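Local coordinates for protein 'Carboxyl esterase 2 (Tuber melanosporum Mel28, PDB 5MIF) that probably hydrolyses carboxylic esters, as an archaea-like carboxylesterase of the alpha/beta hydrolase fold from the black truffle, at residues L94-S99 / D107-I112; E271-F276 / E294-R299. All blocks are in the same frame, centred on the assembly; numbering follows the deposited sequence.

Contact 1: residues L94-S99 / D107-I112; sequences LYKPVS and DLLPVI
Leu109 meets Lys96 and Pro97 mainly through one methyl group, CD1, and most of the contact gathers there. Leu109 CD1 lies 3.8 Å from Pro97 CD, and the proline CG is the next atom of the ring to touch it, so that the CD-CG edge of the ring is turned to the leucine methyl. The same methyl is 4.0 Å from Lys96 CB, where the lysine chain passes at a slant. Leu109 CG stands anti to the carbonyl carbon (chi1 -74°), and CD1 lies anti to CA, which carries this methyl out toward the proline ring. A second apolar touch, looser, joins Leu94 CD1 to Val111 CG2 at 4.4 Å, with Val179 contacting both side chains.

The polar part belongs to Lys96, whose aliphatic stem serves the contact while its amino group goes elsewhere: the chain bends at chi3 (-86°) and NZ hydrogen-bonds to Leu177 O.

The backbones are not sheet neighbours. Strands 94-97 and 109-112 run roughly antiparallel, at 139°, with axes 8.8 Å apart, because strand 142-147 lies between strands 90-97 and 109-115 in the central sheet of the alpha/beta hydrolase fold. Tyr95 pairs by backbone with Val143 of that intervening strand. Across the contact itself, cohesion therefore rests on apolar side chains, with the lysine contributing its hydrocarbon stem rather than its charge.

Contact 2: residues E271-F276 / E294-R299; sequences EDLAKF and EDFGRR
Leu273 lays its CD1 methyl over one face of the Arg299 guanidinium, off-centre toward the rim, 3.3 Å from Arg299 NH1 and 3.5 Å from Arg299 CZ. Arg299 CG is anti to the backbone N (chi1 -178°), and a bend at chi2 turns the chain across the leucine at about a right angle. The guanidinium is held from outside the pair: NH2 forms a salt bridge with Asp270 and a hydrogen bond to Ala268 O, tying helix 290-302 to the start of helix 270-273.

The other branch of the leucine, CD2, packs 3.8 Å from Phe296 CE1 and also lies above the rim of the Phe276 ring. The two phenylalanines form an offset edge-to-face pair, planes at 81° and centroids 5.7 Å apart, with the edge of Phe296 turned to the face of Phe276; the nearest atoms are Phe296 CZ and Phe276 CE2, at 3.6 Å.

A type I turn from Leu273 to Phe276 presents both residues to the helix and leads into strand 279-284. Helix 290-302 follows that strand and packs back on the turn, Phe296 resting on Leu216 and Ile281: helix-on-sheet packing of the alpha/beta hydrolase fold.

Contacts 1 and 2 follow one another along the chain and do not touch: their centres are 30 Å apart and their nearest atoms about 15 Å. Both attach to the same central sheet, contact 1 at strands 90-97 and 109-115, contact 2 beside strands 213-217 and 279-284, farther across it. Contact 1 is partly buried, contact 2 buried. Between these regions runs strand 184-189, leading to Ser190, which with Asp287 and His317 probably forms the Ser-His-Asp catalytic triad, as expected for this fold. In sequence, Asp287 falls between the two segments of contact 2, in the loop after strand 279-284. Helix 290-302 also faces the second subunit, whose Glu285 forms a salt bridge with Arg298.

Contact 1: residues L94-S99 / D107-I112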
loop_
_atom_site.group_PDB
_atom_site.type_symbol
_atom_site.label_atom_id
_atom_site.label_comp_id
_atom_site.label_asym_id
_atom_site.label_seq_id
_atom_site.Cartn_x
_atom_site.Cartn_y
_atom_site.Cartn_z
ATOM N N LEU A 94 20.921 16.363 10.104
ATOM C CA LEU A 94 21.257 15.022 9.627
ATOM C C LEU A 94 21.019 14.012 10.744
ATOM O O LEU A 94 21.702 14.034 11.762
ATOM C CB LEU A 94 22.705 14.942 9.148
ATOM C CG LEU A 94 23.163 13.582 8.584
ATOM C CD1 LEU A 94 22.393 13.243 7.306
ATOM C CD2 LEU A 94 24.662 13.560 8.327
ATOM N N TYR A 95 20.040 13.136 10.551
ATOM C CA TYR A 95 19.752 12.098 11.531
ATOM C C TYR A 95 20.287 10.752 11.062
ATOM O O TYR A 95 20.003 10.337 9.937
ATOM C CB TYR A 95 18.261 11.988 11.789
ATOM C CG TYR A 95 17.576 13.266 12.223
ATOM C CD1 TYR A 95 17.826 13.838 13.475
ATOM C CD2 TYR A 95 16.627 13.862 11.406
ATOM C CE1 TYR A 95 17.151 14.997 13.878
ATOM C CE2 TYR A 95 15.962 15.005 11.787
ATOM C CZ TYR A 95 16.219 15.571 13.015
ATOM O OH TYR A 95 15.518 16.708 13.349
ATOM N N LYS A 96 21.071 10.089 11.912
ATOM C CA LYS A 96 21.650 8.774 11.593
ATOM C C LYS A 96 21.298 7.709 12.621
ATOM O O LYS A 96 21.377 7.959 13.815
ATOM C CB LYS A 96 23.175 8.862 11.491
ATOM C CG LYS A 96 23.690 9.859 10.488
ATOM C CD LYS A 96 25.166 9.632 10.217
ATOM C CE LYS A 96 25.994 10.370 11.253
ATOM N NZ LYS A 96 27.431 10.048 11.145
ATOM N N PRO A 97 20.902 6.518 12.160
ATOM C CA PRO A 97 20.704 5.418 13.111
ATOM C C PRO A 97 22.011 5.051 13.846
ATOM O O PRO A 97 23.110 5.256 13.331
ATOM C CB PRO A 97 20.258 4.261 12.218
ATOM C CG PRO A 97 20.867 4.571 10.880
ATOM C CD PRO A 97 20.802 6.071 10.758
ATOM N N VAL A 98 21.881 4.515 15.049
ATOM C CA VAL A 98 23.031 4.103 15.852
ATOM C C VAL A 98 23.691 2.856 15.242
ATOM O O VAL A 98 23.072 2.152 14.447
ATOM C CB VAL A 98 22.614 3.800 17.304
ATOM C CG1 VAL A 98 21.905 4.991 17.893
ATOM C CG2 VAL A 98 21.684 2.603 17.337
ATOM N N SER A 99 24.944 2.588 15.600
ATOM C CA SER A 99 25.657 1.418 15.073
ATOM C C SER A 99 25.292 0.106 15.775
ATOM O O SER A 99 24.476 0.074 16.701
ATOM C CB SER A 99 27.163 1.635 15.177
ATOM O OG SER A 99 27.536 2.858 14.571
ATOM N N ASP A 107 29.312 0.679 5.014
ATOM C CA ASP A 107 30.069 1.688 5.742
ATOM C C ASP A 107 29.375 3.050 5.700
ATOM O O ASP A 107 29.028 3.611 6.732
ATOM C CB ASP A 107 31.484 1.815 5.163
ATOM C CG ASP A 107 32.167 0.466 4.962
ATOM O OD1 ASP A 107 31.520 -0.575 5.217
ATOM O OD2 ASP A 107 33.340 0.449 4.514
ATOM N N LEU A 108 29.163 3.574 4.493
ATOM C CA LEU A 108 28.382 4.797 4.319
ATOM C C LEU A 108 26.892 4.487 4.355
ATOM O O LEU A 108 26.414 3.588 3.653
ATOM C CB LEU A 108 28.734 5.492 3.000
ATOM C CG LEU A 108 30.160 6.027 2.859
ATOM C CD1 LEU A 108 30.406 6.533 1.430
ATOM C CD2 LEU A 108 30.448 7.110 3.894
ATOM N N LEU A 109 26.159 5.239 5.166
ATOM C CA LEU A 109 24.724 5.049 5.270
ATOM C C LEU A 109 24.021 5.603 4.041
ATOM O O LEU A 109 24.439 6.622 3.497
ATOM C CB LEU A 109 24.190 5.730 6.518
ATOM C CG LEU A 109 24.533 4.986 7.794
ATOM C CD1 LEU A 109 24.193 5.851 9.007
ATOM C CD2 LEU A 109 23.771 3.694 7.814
ATOM N N PRO A 110 22.960 4.919 3.581
ATOM C CA PRO A 110 22.081 5.549 2.593
ATOM C C PRO A 110 21.432 6.767 3.247
ATOM O O PRO A 110 21.321 6.774 4.480
ATOM C CB PRO A 110 21.039 4.469 2.289
ATOM C CG PRO A 110 21.570 3.205 2.893
ATOM C CD PRO A 110 22.444 3.615 4.025
ATOM N N VAL A 111 20.965 7.739 2.470
ATOM C CA VAL A 111 20.405 8.943 3.080
ATOM C C VAL A 111 19.135 9.394 2.389
ATOM O O VAL A 111 19.051 9.433 1.163
ATOM C CB VAL A 111 21.426 10.102 3.083
ATOM C CG1 VAL A 111 21.940 10.377 1.680
ATOM C CG2 VAL A 111 20.811 11.365 3.711
ATOM N N ILE A 112 18.127 9.707 3.191
ATOM C CA ILE A 112 16.885 10.236 2.656
ATOM C C ILE A 112 16.818 11.751 2.886
ATOM O O ILE A 112 16.743 12.202 4.037
ATOM C CB ILE A 112 15.657 9.568 3.310
ATOM C CG1 ILE A 112 15.719 8.039 3.148
ATOM C CG2 ILE A 112 14.369 10.165 2.738
ATOM C CD1 ILE A 112 14.767 7.288 4.057
#

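Contact 2: residues E271-F276 / E294-R299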
loop_
_atom_site.group_PDB
_atom_site.type_symbol
_atom_site.label_atom_id
_atom_site.label_comp_id
_atom_site.label_asym_id
_atom_site.label_seq_id
_atom_site.Cartn_x
_atom_site.Cartn_y
_atom_site.Cartn_z
ATOM N N GLU A 271 8.713 15.848 -21.536
ATOM C CA GLU A 271 10.136 15.593 -21.698
ATOM C C GLU A 271 10.880 15.615 -20.357
ATOM O O GLU A 271 11.782 14.810 -20.122
ATOM C CB GLU A 271 10.747 16.620 -22.653
ATOM C CG GLU A 271 12.265 16.496 -22.812
ATOM C CD GLU A 271 12.872 17.633 -23.631
ATOM O OE1 GLU A 271 12.232 18.061 -24.620
ATOM O OE2 GLU A 271 13.995 18.083 -23.294
ATOM N N ASP A 272 10.503 16.538 -19.478
ATOM C CA ASP A 272 11.121 16.609 -18.146
ATOM C C ASP A 272 10.643 15.478 -17.232
ATOM O O ASP A 272 11.454 14.802 -16.610
ATOM C CB ASP A 272 10.824 17.953 -17.482
ATOM C CG ASP A 272 11.571 19.102 -18.128
ATOM O OD1 ASP A 272 12.624 18.864 -18.773
ATOM O OD2 ASP A 272 11.092 20.249 -17.986
ATOM N N LEU A 273 9.327 15.278 -17.165
ATOM C CA LEU A 273 8.746 14.286 -16.266
ATOM C C LEU A 273 9.202 12.873 -16.590
ATOM O O LEU A 273 9.360 12.046 -15.688
ATOM C CB LEU A 273 7.227 14.341 -16.317
ATOM C CG LEU A 273 6.565 15.472 -15.545
ATOM C CD1 LEU A 273 5.081 15.198 -15.435
ATOM C CD2 LEU A 273 7.196 15.619 -14.164
ATOM N N ALA A 274 9.452 12.610 -17.872
ATOM C CA ALA A 274 9.920 11.298 -18.320
ATOM C C ALA A 274 11.274 10.964 -17.703
ATOM O O ALA A 274 11.690 9.806 -17.693
ATOM C CB ALA A 274 9.998 11.245 -19.850
ATOM N N LYS A 275 11.951 11.984 -17.173
ATOM C CA LYS A 275 13.257 11.798 -16.545
ATOM C C LYS A 275 13.181 11.703 -15.021
ATOM O O LYS A 275 14.217 11.651 -14.352
ATOM C CB LYS A 275 14.205 12.937 -16.931
ATOM C CG LYS A 275 14.514 13.007 -18.430
ATOM C CD LYS A 275 15.546 14.069 -18.752
ATOM C CE LYS A 275 15.661 14.277 -20.260
ATOM N NZ LYS A 275 16.325 15.570 -20.620
ATOM N N PHE A 276 11.970 11.658 -14.469
ATOM C CA PHE A 276 11.834 11.556 -13.009
ATOM C C PHE A 276 12.409 10.255 -12.470
ATOM O O PHE A 276 12.485 9.263 -13.186
ATOM C CB PHE A 276 10.364 11.682 -12.575
ATOM C CG PHE A 276 10.021 13.021 -11.983
ATOM C CD1 PHE A 276 10.442 14.195 -12.581
ATOM C CD2 PHE A 276 9.311 13.098 -10.801
ATOM C CE1 PHE A 276 10.130 15.428 -12.020
ATOM C CE2 PHE A 276 9.004 14.330 -10.225
ATOM C CZ PHE A 276 9.407 15.488 -10.835
ATOM N N GLU A 294 -2.709 11.198 -7.662
ATOM C CA GLU A 294 -3.067 10.097 -8.557
ATOM C C GLU A 294 -2.845 10.482 -10.018
ATOM O O GLU A 294 -2.265 9.713 -10.787
ATOM C CB GLU A 294 -4.524 9.661 -8.307
ATOM C CG GLU A 294 -4.736 9.054 -6.916
ATOM C CD GLU A 294 -6.123 8.429 -6.688
ATOM O OE1 GLU A 294 -7.086 8.747 -7.412
ATOM O OE2 GLU A 294 -6.241 7.590 -5.766
ATOM N N ASP A 295 -3.280 11.682 -10.393
ATOM C CA ASP A 295 -3.058 12.173 -11.754
ATOM C C ASP A 295 -1.570 12.304 -12.058
ATOM O O ASP A 295 -1.127 11.961 -13.157
ATOM C CB ASP A 295 -3.759 13.518 -11.975
ATOM C CG ASP A 295 -5.269 13.379 -12.072
ATOM O OD1 ASP A 295 -5.754 12.251 -12.311
ATOM O OD2 ASP A 295 -5.972 14.397 -11.909
ATOM N N PHE A 296 -0.802 12.803 -11.094
ATOM C CA PHE A 296 0.637 12.942 -11.285
ATOM C C PHE A 296 1.272 11.558 -11.507
ATOM O O PHE A 296 2.113 11.383 -12.392
ATOM C CB PHE A 296 1.276 13.663 -10.087
ATOM C CG PHE A 296 2.722 14.034 -10.288
ATOM C CD1 PHE A 296 3.108 14.856 -11.333
ATOM C CD2 PHE A 296 3.695 13.583 -9.408
ATOM C CE1 PHE A 296 4.447 15.209 -11.512
ATOM C CE2 PHE A 296 5.031 13.938 -9.570
ATOM C CZ PHE A 296 5.410 14.749 -10.626
ATOM N N GLY A 297 0.869 10.581 -10.699
ATOM C CA GLY A 297 1.376 9.228 -10.849
ATOM C C GLY A 297 1.038 8.601 -12.196
ATOM O O GLY A 297 1.916 8.030 -12.850
ATOM N N ARG A 298 -0.214 8.746 -12.632
ATOM C CA ARG A 298 -0.639 8.212 -13.937
ATOM C C ARG A 298 0.186 8.834 -15.050
ATOM O O ARG A 298 0.574 8.170 -16.014
ATOM C CB ARG A 298 -2.122 8.477 -14.188
ATOM C CG ARG A 298 -3.044 7.731 -13.260
ATOM C CD ARG A 298 -4.485 8.015 -13.609
ATOM N NE ARG A 298 -5.410 7.163 -12.872
ATOM C CZ ARG A 298 -6.312 7.620 -12.008
ATOM N NH1 ARG A 298 -6.399 8.925 -11.762
ATOM N NH2 ARG A 298 -7.125 6.772 -11.384
ATOM N N ARG A 299 0.471 10.120 -14.894
ATOM C CA ARG A 299 1.293 10.829 -15.853
ATOM C C ARG A 299 2.734 10.267 -15.886
ATOM O O ARG A 299 3.287 10.040 -16.959
ATOM C CB ARG A 299 1.261 12.317 -15.528
ATOM C CG ARG A 299 2.026 13.145 -16.472
ATOM C CD ARG A 299 1.322 14.434 -16.819
ATOM N NE ARG A 299 2.126 15.048 -17.858
ATOM C CZ ARG A 299 2.727 16.221 -17.762
ATOM N NH1 ARG A 299 2.561 16.971 -16.678
ATOM N NH2 ARG A 299 3.463 16.648 -18.778
#